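Local coordinates for protein putidaredoxin reductase (Pseudomonas putida, PDB 1Q1R) that probably passes electrons from NADH through its bound FAD to the iron-sulfur protein putidaredoxin, which feeds the cytochrome P450cam monooxygenase, at residues Leu108-Leu117 with Ile246-Ala255; Ile299-Glu307 with Asp323-Ser331. All coordinates share one frame; numbering follows the deposited sequence.

Interaction 1: Leu108-Leu117 with Ile246-Ala255; sequences LATGGRPRPL and IGLIPNCELA. With FAD (flavin-adenine dinucleotide), chain C.
The two-stranded antiparallel ribbon of 112-114 and 248-250 brings Arg113 against Ile249 as a hydrogen-bonded pair: Arg113 N gives to Ile249 O, and Ile249 N returns a bond to Arg113 O at 2.7 Å. Asn251, just past the ribbon, is tied to Thr110 and Gly111 through both side chain and backbone. Its ND2 reaches Thr110 O at 2.9 Å, nearly straight at 171°, its backbone N meets Gly111 O, and Thr110 OG1 donates to Asn251 O at 2.6 Å. In the glutathione reductase fold such a ribbon links the FAD and NAD domains, and here Thr110 and Gly111 lie against the FAD, Gly111 CA 3.1 Å from FAD O3P. Extended from CG to NE, Arg113 carries its guanidinium to the amide of Asn251, nearly coplanar with it, where NH1 donates to OD1 at 2.7 Å. NH2 forms a salt bridge with Glu253 OE1 at 3.1 Å, approaching from above the carboxylate plane, while Ile249 CG2 lies over one guanidinium face, toward its rim. A leucine in place of Arg113 would probably leave Glu253 without this counter-charge and Asn251 OD1 without its NH1 donor. Farther along, Arg115 lays its guanidinium over Ile249, with CG1 3.4 Å from NH1.

Interaction 2: Ile299-Glu307 with Asp323-Ser331; sequences IESVPNALE and DEAAPWFWS. With FAD (flavin-adenine dinucleotide), chain C.
Pro303, in the first turn of helix 302-316, packs on Trp328 at the start of strand 328-333, the edge strand of the antiparallel sheet in the C-terminal region of this glutathione reductase fold. The tight half is a CH-pi contact: Pro303 CG stands 3.6 Å from the centroid of the Trp328 six-membered ring, almost on its normal. The indole comes under the proline because its CG sits between backbone N and carbonyl carbon (chi1 70°). Pro303 CD meets the edge of Trp330, whose face lies against the flavin pyrimidine ring, with FAD N3 3.5 Å from CE3. On the flank, Ile299 CD1 presses into Pro327 CB at 3.5 Å, closer than usual for carbons. Ser301 caps the helix, its OG accepting from Asn304 N, and water 2 joins that OG to Trp328 O. The other end is looser: toward exposed Ala325, helix and loop meet largely through Glu307, whose OE1 receives a bond from water 3, which also donates to Ala326 O. The Glu307 side chain is extended, with CG anti to the backbone N (chi1 173°), which carries its carboxylate to the loop. Ala325 N approaches Glu307 OE2 nearly along the C-O direction, at 2.9 Å and 164°.

How the interactions relate
Two contacts in series along the chain, with centres 18 Å apart, grip different parts of one cofactor. Interaction 1 lies by the nucleotide half of FAD, with Leu254 CD1 3.4 Å from the adenine amine N6A. Interaction 2 takes the flavin end: Val302 N donates to FAD O2 at 2.8 Å, where the helix N-terminus would probably help stabilise negative charge on the pyrimidine side of a reduced flavin. The two meet directly where Leu248 CD2 packs 3.6 Å from Glu300 CD. That touch joins the ribbon of interaction 1 to the loop leading into the helix of interaction 2; one residue on, the loop meets the ribityl chain, Ser301 N lying 3.1 Å from FAD O3'.

Interaction 1: Leu108-Leu117 with Ile246-Ala255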
loop_
_atom_site.group_PDB
_atom_site.type_symbol
_atom_site.label_atom_id
_atom_site.label_comp_id
_atom_site.label_asym_id
_atom_site.label_seq_id
_atom_site.Cartn_x
_atom_site.Cartn_y
_atom_site.Cartn_z
ATOM N N LEU A 108 4.046 16.734 4.258
ATOM C CA LEU A 108 4.161 15.596 5.151
ATOM C C LEU A 108 3.883 14.297 4.391
ATOM O O LEU A 108 2.731 13.962 4.098
ATOM C CB LEU A 108 3.189 15.749 6.325
ATOM C CG LEU A 108 3.384 17.034 7.152
ATOM C CD1 LEU A 108 2.424 17.035 8.327
ATOM C CD2 LEU A 108 4.832 17.126 7.645
ATOM N N ALA A 109 4.958 13.584 4.066
ATOM C CA ALA A 109 4.882 12.319 3.344
ATOM C C ALA A 109 5.416 11.258 4.299
ATOM O O ALA A 109 6.332 10.504 3.969
ATOM C CB ALA A 109 5.748 12.390 2.093
ATOM N N THR A 110 4.807 11.206 5.478
ATOM C CA THR A 110 5.211 10.313 6.556
ATOM C C THR A 110 4.804 8.849 6.479
ATOM O O THR A 110 5.230 8.051 7.311
ATOM C CB THR A 110 4.723 10.875 7.901
ATOM O OG1 THR A 110 3.296 11.017 7.868
ATOM C CG2 THR A 110 5.351 12.232 8.158
ATOM N N GLY A 111 3.976 8.500 5.501
ATOM C CA GLY A 111 3.553 7.120 5.349
ATOM C C GLY A 111 2.931 6.501 6.587
ATOM O O GLY A 111 2.132 7.133 7.280
ATOM N N GLY A 112 3.295 5.253 6.861
ATOM C CA GLY A 112 2.762 4.567 8.021
ATOM C C GLY A 112 3.767 3.581 8.583
ATOM O O GLY A 112 4.851 3.405 8.021
ATOM N N ARG A 113 3.409 2.946 9.693
ATOM C CA ARG A 113 4.269 1.962 10.339
ATOM C C ARG A 113 3.464 0.690 10.608
ATOM O O ARG A 113 2.248 0.745 10.791
ATOM C CB ARG A 113 4.819 2.529 11.652
ATOM C CG ARG A 113 3.747 3.011 12.622
ATOM C CD ARG A 113 4.365 3.487 13.929
ATOM N NE ARG A 113 3.354 3.809 14.933
ATOM C CZ ARG A 113 2.727 4.977 15.030
ATOM N NH1 ARG A 113 3.003 5.964 14.183
ATOM N NH2 ARG A 113 1.820 5.160 15.981
ATOM N N PRO A 114 4.131 -0.475 10.629
ATOM C CA PRO A 114 3.426 -1.736 10.879
ATOM C C PRO A 114 2.702 -1.737 12.220
ATOM O O PRO A 114 3.250 -1.282 13.223
ATOM C CB PRO A 114 4.546 -2.774 10.845
ATOM C CG PRO A 114 5.556 -2.160 9.923
ATOM C CD PRO A 114 5.562 -0.720 10.375
ATOM N N ARG A 115 1.473 -2.243 12.232
ATOM C CA ARG A 115 0.705 -2.323 13.466
ATOM C C ARG A 115 1.287 -3.466 14.285
ATOM O O ARG A 115 1.266 -4.620 13.857
ATOM C CB ARG A 115 -0.771 -2.615 13.182
ATOM C CG ARG A 115 -1.618 -2.720 14.454
ATOM C CD ARG A 115 -3.041 -3.186 14.155
ATOM N NE ARG A 115 -3.704 -2.328 13.176
ATOM C CZ ARG A 115 -3.957 -1.037 13.363
ATOM N NH1 ARG A 115 -3.606 -0.445 14.498
ATOM N NH2 ARG A 115 -4.556 -0.333 12.411
ATOM N N PRO A 116 1.814 -3.162 15.476
ATOM C CA PRO A 116 2.401 -4.196 16.335
ATOM C C PRO A 116 1.386 -5.250 16.784
ATOM O O PRO A 116 0.223 -4.934 17.031
ATOM C CB PRO A 116 2.940 -3.396 17.522
ATOM C CG PRO A 116 3.206 -2.034 16.934
ATOM C CD PRO A 116 2.002 -1.822 16.055
ATOM N N LEU A 117 1.830 -6.500 16.876
ATOM C CA LEU A 117 0.974 -7.587 17.340
ATOM C C LEU A 117 1.149 -7.610 18.865
ATOM O O LEU A 117 2.247 -7.856 19.366
ATOM C CB LEU A 117 1.424 -8.917 16.729
ATOM C CG LEU A 117 0.627 -10.179 17.082
ATOM C CD1 LEU A 117 -0.822 -10.037 16.615
ATOM C CD2 LEU A 117 1.279 -11.393 16.427
ATOM N N ILE A 246 -0.449 -7.267 10.249
ATOM C CA ILE A 246 -1.844 -7.069 10.617
ATOM C C ILE A 246 -2.323 -5.649 10.346
ATOM O O ILE A 246 -3.168 -5.124 11.070
ATOM C CB ILE A 246 -2.077 -7.395 12.109
ATOM C CG1 ILE A 246 -1.198 -6.500 12.983
ATOM C CG2 ILE A 246 -1.771 -8.860 12.368
ATOM C CD1 ILE A 246 -1.479 -6.619 14.461
ATOM N N GLY A 247 -1.782 -5.024 9.306
ATOM C CA GLY A 247 -2.199 -3.675 8.982
ATOM C C GLY A 247 -1.144 -2.621 9.222
ATOM O O GLY A 247 -0.080 -2.893 9.781
ATOM N N LEU A 248 -1.463 -1.400 8.810
ATOM C CA LEU A 248 -0.559 -0.272 8.938
ATOM C C LEU A 248 -1.178 0.840 9.777
ATOM O O LEU A 248 -2.391 1.052 9.748
ATOM C CB LEU A 248 -0.242 0.279 7.545
ATOM C CG LEU A 248 0.912 1.263 7.392
ATOM C CD1 LEU A 248 2.227 0.505 7.533
ATOM C CD2 LEU A 248 0.838 1.937 6.024
ATOM N N ILE A 249 -0.337 1.545 10.525
ATOM C CA ILE A 249 -0.785 2.670 11.334
ATOM C C ILE A 249 -0.198 3.908 10.674
ATOM O O ILE A 249 1.021 4.044 10.576
ATOM C CB ILE A 249 -0.259 2.592 12.784
ATOM C CG1 ILE A 249 -0.864 1.381 13.500
ATOM C CG2 ILE A 249 -0.613 3.877 13.533
ATOM C CD1 ILE A 249 -0.377 1.212 14.938
ATOM N N PRO A 250 -1.053 4.822 10.194
ATOM C CA PRO A 250 -0.508 6.021 9.556
ATOM C C PRO A 250 0.285 6.853 10.561
ATOM O O PRO A 250 -0.108 6.956 11.725
ATOM C CB PRO A 250 -1.758 6.735 9.051
ATOM C CG PRO A 250 -2.792 6.362 10.075
ATOM C CD PRO A 250 -2.522 4.890 10.292
ATOM N N ASN A 251 1.402 7.426 10.117
ATOM C CA ASN A 251 2.247 8.250 10.978
ATOM C C ASN A 251 1.739 9.694 10.980
ATOM O O ASN A 251 2.174 10.522 10.178
ATOM C CB ASN A 251 3.709 8.199 10.504
ATOM C CG ASN A 251 4.349 6.830 10.712
ATOM O OD1 ASN A 251 4.247 6.246 11.793
ATOM N ND2 ASN A 251 5.020 6.318 9.680
ATOM N N CYS A 252 0.826 9.988 11.900
ATOM C CA CYS A 252 0.221 11.313 11.999
ATOM C C CYS A 252 0.663 12.132 13.211
ATOM O O CYS A 252 0.266 13.289 13.353
ATOM C CB CYS A 252 -1.303 11.172 12.035
ATOM S SG CYS A 252 -1.970 10.066 10.773
ATOM N N GLU A 253 1.477 11.537 14.081
ATOM C CA GLU A 253 1.943 12.222 15.288
ATOM C C GLU A 253 2.385 13.668 15.102
ATOM O O GLU A 253 1.975 14.538 15.866
ATOM C CB GLU A 253 3.067 11.425 15.956
ATOM C CG GLU A 253 2.579 10.166 16.650
ATOM C CD GLU A 253 2.093 9.109 15.680
ATOM O OE1 GLU A 253 1.353 8.196 16.113
ATOM O OE2 GLU A 253 2.464 9.183 14.488
ATOM N N LEU A 254 3.220 13.933 14.103
ATOM C CA LEU A 254 3.682 15.297 13.863
ATOM C C LEU A 254 2.517 16.245 13.632
ATOM O O LEU A 254 2.516 17.380 14.114
ATOM C CB LEU A 254 4.605 15.356 12.646
ATOM C CG LEU A 254 6.024 14.798 12.781
ATOM C CD1 LEU A 254 6.785 15.072 11.489
ATOM C CD2 LEU A 254 6.735 15.453 13.963
ATOM N N ALA A 255 1.526 15.771 12.886
ATOM C CA ALA A 255 0.352 16.569 12.568
ATOM C C ALA A 255 -0.511 16.836 13.795
ATOM O O ALA A 255 -0.773 17.987 14.134
ATOM C CB ALA A 255 -0.476 15.873 11.487
HETATM P PA FAD C . 6.324 5.239 3.327
HETATM O O1A FAD C . 6.030 4.655 4.657
HETATM O O2A FAD C . 6.852 4.351 2.266
HETATM O O5B FAD C . 7.342 6.464 3.496
HETATM C C5B FAD C . 7.269 7.359 4.612
HETATM C C4B FAD C . 8.694 7.615 5.136
HETATM O O4B FAD C . 8.701 8.803 6.006
HETATM C C3B FAD C . 9.175 6.449 6.013
HETATM O O3B FAD C . 10.575 6.237 5.787
HETATM C C2B FAD C . 8.968 6.967 7.415
HETATM O O2B FAD C . 9.882 6.338 8.318
HETATM C C1B FAD C . 9.331 8.428 7.250
HETATM N N9A FAD C . 8.913 9.294 8.387
HETATM C C8A FAD C . 7.741 9.254 9.045
HETATM N N7A FAD C . 7.755 10.174 10.018
HETATM C C5A FAD C . 8.931 10.795 9.973
HETATM C C6A FAD C . 9.511 11.819 10.725
HETATM N N6A FAD C . 8.847 12.369 11.739
HETATM N N1A FAD C . 10.763 12.241 10.417
HETATM C C2A FAD C . 11.448 11.689 9.406
HETATM N N3A FAD C . 10.909 10.702 8.675
HETATM C C4A FAD C . 9.661 10.243 8.939
HETATM N N1 FAD C . 1.392 -0.792 -3.388
HETATM C C2 FAD C . 0.897 -1.112 -4.658
HETATM O O2 FAD C . 0.212 -0.298 -5.274
HETATM N N3 FAD C . 1.202 -2.364 -5.223
HETATM C C4 FAD C . 2.007 -3.286 -4.514
HETATM O O4 FAD C . 2.302 -4.357 -5.039
HETATM C C4X FAD C . 2.499 -2.962 -3.238
HETATM N N5 FAD C . 3.319 -3.822 -2.568
HETATM C C5X FAD C . 3.873 -3.509 -1.360
HETATM C C6 FAD C . 4.739 -4.417 -0.715
HETATM C C7 FAD C . 5.332 -4.082 0.523
HETATM C C7M FAD C . 6.246 -5.106 1.223
HETATM C C8 FAD C . 5.062 -2.823 1.117
HETATM C C8M FAD C . 5.708 -2.412 2.449
HETATM C C9 FAD C . 4.198 -1.919 0.474
HETATM C C9A FAD C . 3.601 -2.256 -0.761
HETATM N N10 FAD C . 2.737 -1.349 -1.433
HETATM C C10 FAD C . 2.190 -1.709 -2.683
HETATM C "C1'" FAD C . 2.398 -0.029 -0.820
HETATM C "C2'" FAD C . 3.206 1.094 -1.474
HETATM O "O2'" FAD C . 4.585 0.714 -1.518
HETATM C "C3'" FAD C . 3.047 2.414 -0.696
HETATM O "O3'" FAD C . 1.652 2.720 -0.574
HETATM C "C4'" FAD C . 3.767 3.560 -1.418
HETATM O "O4'" FAD C . 5.156 3.247 -1.545
HETATM C "C5'" FAD C . 3.628 4.898 -0.670
HETATM O "O5'" FAD C . 4.387 4.923 0.550
HETATM P P FAD C . 4.602 6.339 1.300
HETATM O O1P FAD C . 5.759 7.018 0.679
HETATM O O2P FAD C . 3.303 7.047 1.307
HETATM O O3P FAD C . 4.939 5.924 2.833
HETATM O O HOH W 1 1.396 -5.133 11.159
#

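Interaction 2: Ile299-Glu307 with Asp323-Ser331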
loop_
_atom_site.group_PDB
_atom_site.type_symbol
_atom_site.label_atom_id
_atom_site.label_comp_id
_atom_site.label_asym_id
_atom_site.label_seq_id
_atom_site.Cartn_x
_atom_site.Cartn_y
_atom_site.Cartn_z
ATOM N N ILE A 299 -5.773 5.875 1.313
ATOM C CA ILE A 299 -5.326 4.761 0.489
ATOM C C ILE A 299 -3.839 4.471 0.586
ATOM O O ILE A 299 -3.013 5.378 0.558
ATOM C CB ILE A 299 -5.713 5.006 -0.991
ATOM C CG1 ILE A 299 -7.232 5.179 -1.092
ATOM C CG2 ILE A 299 -5.250 3.842 -1.866
ATOM C CD1 ILE A 299 -7.744 5.309 -2.502
ATOM N N GLU A 300 -3.512 3.189 0.694
ATOM C CA GLU A 300 -2.129 2.739 0.789
ATOM C C GLU A 300 -1.751 2.014 -0.501
ATOM O O GLU A 300 -1.911 0.802 -0.598
ATOM C CB GLU A 300 -1.975 1.787 1.988
ATOM C CG GLU A 300 -2.143 2.460 3.352
ATOM C CD GLU A 300 -2.417 1.466 4.484
ATOM O OE1 GLU A 300 -2.191 0.251 4.301
ATOM O OE2 GLU A 300 -2.853 1.910 5.564
ATOM N N SER A 301 -1.262 2.751 -1.497
ATOM C CA SER A 301 -0.871 2.125 -2.756
ATOM C C SER A 301 0.117 2.988 -3.524
ATOM O O SER A 301 0.251 4.188 -3.271
ATOM C CB SER A 301 -2.097 1.892 -3.650
ATOM O OG SER A 301 -2.449 3.088 -4.337
ATOM N N VAL A 302 0.807 2.370 -4.476
ATOM C CA VAL A 302 1.759 3.098 -5.297
ATOM C C VAL A 302 1.004 4.083 -6.189
ATOM O O VAL A 302 1.336 5.265 -6.239
ATOM C CB VAL A 302 2.596 2.135 -6.174
ATOM C CG1 VAL A 302 3.287 2.908 -7.297
ATOM C CG2 VAL A 302 3.637 1.428 -5.309
ATOM N N PRO A 303 -0.038 3.614 -6.893
ATOM C CA PRO A 303 -0.770 4.550 -7.754
ATOM C C PRO A 303 -1.282 5.763 -6.980
ATOM O O PRO A 303 -1.222 6.893 -7.469
ATOM C CB PRO A 303 -1.902 3.689 -8.315
ATOM C CG PRO A 303 -1.257 2.321 -8.390
ATOM C CD PRO A 303 -0.559 2.243 -7.043
ATOM N N ASN A 304 -1.767 5.532 -5.765
ATOM C CA ASN A 304 -2.277 6.627 -4.951
ATOM C C ASN A 304 -1.173 7.631 -4.621
ATOM O O ASN A 304 -1.376 8.845 -4.707
ATOM C CB ASN A 304 -2.899 6.088 -3.662
ATOM C CG ASN A 304 -3.449 7.192 -2.778
ATOM O OD1 ASN A 304 -2.956 7.422 -1.669
ATOM N ND2 ASN A 304 -4.469 7.889 -3.268
ATOM N N ALA A 305 0.001 7.128 -4.253
ATOM C CA ALA A 305 1.116 8.007 -3.919
ATOM C C ALA A 305 1.537 8.821 -5.135
ATOM O O ALA A 305 1.808 10.018 -5.028
ATOM C CB ALA A 305 2.303 7.189 -3.403
ATOM N N LEU A 306 1.594 8.174 -6.294
ATOM C CA LEU A 306 1.992 8.861 -7.517
ATOM C C LEU A 306 0.991 9.965 -7.871
ATOM O O LEU A 306 1.377 11.108 -8.121
ATOM C CB LEU A 306 2.108 7.861 -8.671
ATOM C CG LEU A 306 3.179 6.773 -8.504
ATOM C CD1 LEU A 306 3.116 5.777 -9.666
ATOM C CD2 LEU A 306 4.548 7.424 -8.438
ATOM N N GLU A 307 -0.291 9.615 -7.879
ATOM C CA GLU A 307 -1.343 10.573 -8.205
ATOM C C GLU A 307 -1.313 11.770 -7.258
ATOM O O GLU A 307 -1.272 12.919 -7.702
ATOM C CB GLU A 307 -2.714 9.888 -8.152
ATOM C CG GLU A 307 -3.897 10.840 -8.310
ATOM C CD GLU A 307 -5.234 10.121 -8.371
ATOM O OE1 GLU A 307 -5.423 9.136 -7.627
ATOM O OE2 GLU A 307 -6.106 10.550 -9.153
ATOM N N ASP A 323 -7.321 15.439 -13.264
ATOM C CA ASP A 323 -8.631 15.119 -12.720
ATOM C C ASP A 323 -8.500 13.863 -11.862
ATOM O O ASP A 323 -7.655 13.010 -12.135
ATOM C CB ASP A 323 -9.603 14.874 -13.876
ATOM C CG ASP A 323 -8.970 15.152 -15.238
ATOM O OD1 ASP A 323 -8.610 16.321 -15.505
ATOM O OD2 ASP A 323 -8.821 14.202 -16.037
ATOM N N GLU A 324 -9.323 13.750 -10.824
ATOM C CA GLU A 324 -9.279 12.582 -9.949
ATOM C C GLU A 324 -9.501 11.291 -10.732
ATOM O O GLU A 324 -10.480 11.157 -11.468
ATOM C CB GLU A 324 -10.333 12.696 -8.840
ATOM C CG GLU A 324 -10.709 11.359 -8.203
ATOM C CD GLU A 324 -11.546 11.511 -6.943
ATOM O OE1 GLU A 324 -12.251 10.546 -6.575
ATOM O OE2 GLU A 324 -11.491 12.587 -6.308
ATOM N N ALA A 325 -8.583 10.345 -10.568
ATOM C CA ALA A 325 -8.678 9.061 -11.250
ATOM C C ALA A 325 -9.171 7.996 -10.278
ATOM O O ALA A 325 -9.009 8.129 -9.065
ATOM C CB ALA A 325 -7.314 8.667 -11.809
ATOM N N ALA A 326 -9.789 6.946 -10.805
ATOM C CA ALA A 326 -10.272 5.870 -9.952
ATOM C C ALA A 326 -9.060 5.263 -9.248
ATOM O O ALA A 326 -8.002 5.115 -9.849
ATOM C CB ALA A 326 -10.977 4.807 -10.789
ATOM N N PRO A 327 -9.195 4.921 -7.962
ATOM C CA PRO A 327 -8.053 4.329 -7.259
ATOM C C PRO A 327 -7.826 2.888 -7.712
ATOM O O PRO A 327 -8.776 2.174 -8.040
ATOM C CB PRO A 327 -8.469 4.414 -5.796
ATOM C CG PRO A 327 -9.961 4.240 -5.869
ATOM C CD PRO A 327 -10.330 5.128 -7.044
ATOM N N TRP A 328 -6.567 2.468 -7.758
ATOM C CA TRP A 328 -6.254 1.102 -8.153
ATOM C C TRP A 328 -4.933 0.643 -7.564
ATOM O O TRP A 328 -4.143 1.450 -7.059
ATOM C CB TRP A 328 -6.211 0.954 -9.683
ATOM C CG TRP A 328 -5.055 1.629 -10.366
ATOM C CD1 TRP A 328 -4.961 2.944 -10.710
ATOM C CD2 TRP A 328 -3.830 1.012 -10.794
ATOM N NE1 TRP A 328 -3.758 3.188 -11.330
ATOM C CE2 TRP A 328 -3.044 2.019 -11.393
ATOM C CE3 TRP A 328 -3.323 -0.295 -10.729
ATOM C CZ2 TRP A 328 -1.772 1.763 -11.926
ATOM C CZ3 TRP A 328 -2.061 -0.552 -11.257
ATOM C CH2 TRP A 328 -1.299 0.476 -11.848
ATOM N N PHE A 329 -4.714 -0.665 -7.607
ATOM C CA PHE A 329 -3.478 -1.245 -7.111
ATOM C C PHE A 329 -3.368 -2.649 -7.682
ATOM O O PHE A 329 -4.281 -3.122 -8.364
ATOM C CB PHE A 329 -3.453 -1.249 -5.575
ATOM C CG PHE A 329 -4.306 -2.303 -4.941
ATOM C CD1 PHE A 329 -3.769 -3.546 -4.612
ATOM C CD2 PHE A 329 -5.644 -2.055 -4.653
ATOM C CE1 PHE A 329 -4.550 -4.524 -4.002
ATOM C CE2 PHE A 329 -6.436 -3.026 -4.043
ATOM C CZ PHE A 329 -5.887 -4.265 -3.717
ATOM N N TRP A 330 -2.244 -3.302 -7.428
ATOM C CA TRP A 330 -2.026 -4.636 -7.946
ATOM C C TRP A 330 -1.341 -5.507 -6.909
ATOM O O TRP A 330 -0.882 -5.023 -5.874
ATOM C CB TRP A 330 -1.166 -4.573 -9.218
ATOM C CG TRP A 330 0.316 -4.364 -8.963
ATOM C CD1 TRP A 330 1.285 -5.329 -8.914
ATOM C CD2 TRP A 330 0.982 -3.116 -8.723
ATOM N NE1 TRP A 330 2.514 -4.758 -8.661
ATOM C CE2 TRP A 330 2.357 -3.403 -8.538
ATOM C CE3 TRP A 330 0.551 -1.783 -8.643
ATOM C CZ2 TRP A 330 3.307 -2.404 -8.284
ATOM C CZ3 TRP A 330 1.498 -0.789 -8.389
ATOM C CH2 TRP A 330 2.861 -1.108 -8.212
ATOM N N SER A 331 -1.291 -6.798 -7.203
ATOM C CA SER A 331 -0.656 -7.778 -6.340
ATOM C C SER A 331 -0.115 -8.866 -7.248
ATOM O O SER A 331 -0.731 -9.199 -8.263
ATOM C CB SER A 331 -1.670 -8.369 -5.355
ATOM O OG SER A 331 -1.081 -9.381 -4.553
HETATM P PA FAD C . 6.324 5.239 3.327
HETATM O O1A FAD C . 6.030 4.655 4.657
HETATM O O2A FAD C . 6.852 4.351 2.266
HETATM O O5B FAD C . 7.342 6.464 3.496
HETATM C C5B FAD C . 7.269 7.359 4.612
HETATM C C4B FAD C . 8.694 7.615 5.136
HETATM O O4B FAD C . 8.701 8.803 6.006
HETATM C C3B FAD C . 9.175 6.449 6.013
HETATM O O3B FAD C . 10.575 6.237 5.787
HETATM C C2B FAD C . 8.968 6.967 7.415
HETATM O O2B FAD C . 9.882 6.338 8.318
HETATM C C1B FAD C . 9.331 8.428 7.250
HETATM N N9A FAD C . 8.913 9.294 8.387
HETATM C C8A FAD C . 7.741 9.254 9.045
HETATM N N7A FAD C . 7.755 10.174 10.018
HETATM C C5A FAD C . 8.931 10.795 9.973
HETATM C C6A FAD C . 9.511 11.819 10.725
HETATM N N6A FAD C . 8.847 12.369 11.739
HETATM N N1A FAD C . 10.763 12.241 10.417
HETATM C C2A FAD C . 11.448 11.689 9.406
HETATM N N3A FAD C . 10.909 10.702 8.675
HETATM C C4A FAD C . 9.661 10.243 8.939
HETATM N N1 FAD C . 1.392 -0.792 -3.388
HETATM C C2 FAD C . 0.897 -1.112 -4.658
HETATM O O2 FAD C . 0.212 -0.298 -5.274
HETATM N N3 FAD C . 1.202 -2.364 -5.223
HETATM C C4 FAD C . 2.007 -3.286 -4.514
HETATM O O4 FAD C . 2.302 -4.357 -5.039
HETATM C C4X FAD C . 2.499 -2.962 -3.238
HETATM N N5 FAD C . 3.319 -3.822 -2.568
HETATM C C5X FAD C . 3.873 -3.509 -1.360
HETATM C C6 FAD C . 4.739 -4.417 -0.715
HETATM C C7 FAD C . 5.332 -4.082 0.523
HETATM C C7M FAD C . 6.246 -5.106 1.223
HETATM C C8 FAD C . 5.062 -2.823 1.117
HETATM C C8M FAD C . 5.708 -2.412 2.449
HETATM C C9 FAD C . 4.198 -1.919 0.474
HETATM C C9A FAD C . 3.601 -2.256 -0.761
HETATM N N10 FAD C . 2.737 -1.349 -1.433
HETATM C C10 FAD C . 2.190 -1.709 -2.683
HETATM C "C1'" FAD C . 2.398 -0.029 -0.820
HETATM C "C2'" FAD C . 3.206 1.094 -1.474
HETATM O "O2'" FAD C . 4.585 0.714 -1.518
HETATM C "C3'" FAD C . 3.047 2.414 -0.696
HETATM O "O3'" FAD C . 1.652 2.720 -0.574
HETATM C "C4'" FAD C . 3.767 3.560 -1.418
HETATM O "O4'" FAD C . 5.156 3.247 -1.545
HETATM C "C5'" FAD C . 3.628 4.898 -0.670
HETATM O "O5'" FAD C . 4.387 4.923 0.550
HETATM P P FAD C . 4.602 6.339 1.300
HETATM O O1P FAD C . 5.759 7.018 0.679
HETATM O O2P FAD C . 3.303 7.047 1.307
HETATM O O3P FAD C . 4.939 5.924 2.833
HETATM O O HOH W 2 -4.835 2.990 -5.082
HETATM O O HOH W 3 -5.419 6.333 -9.168
#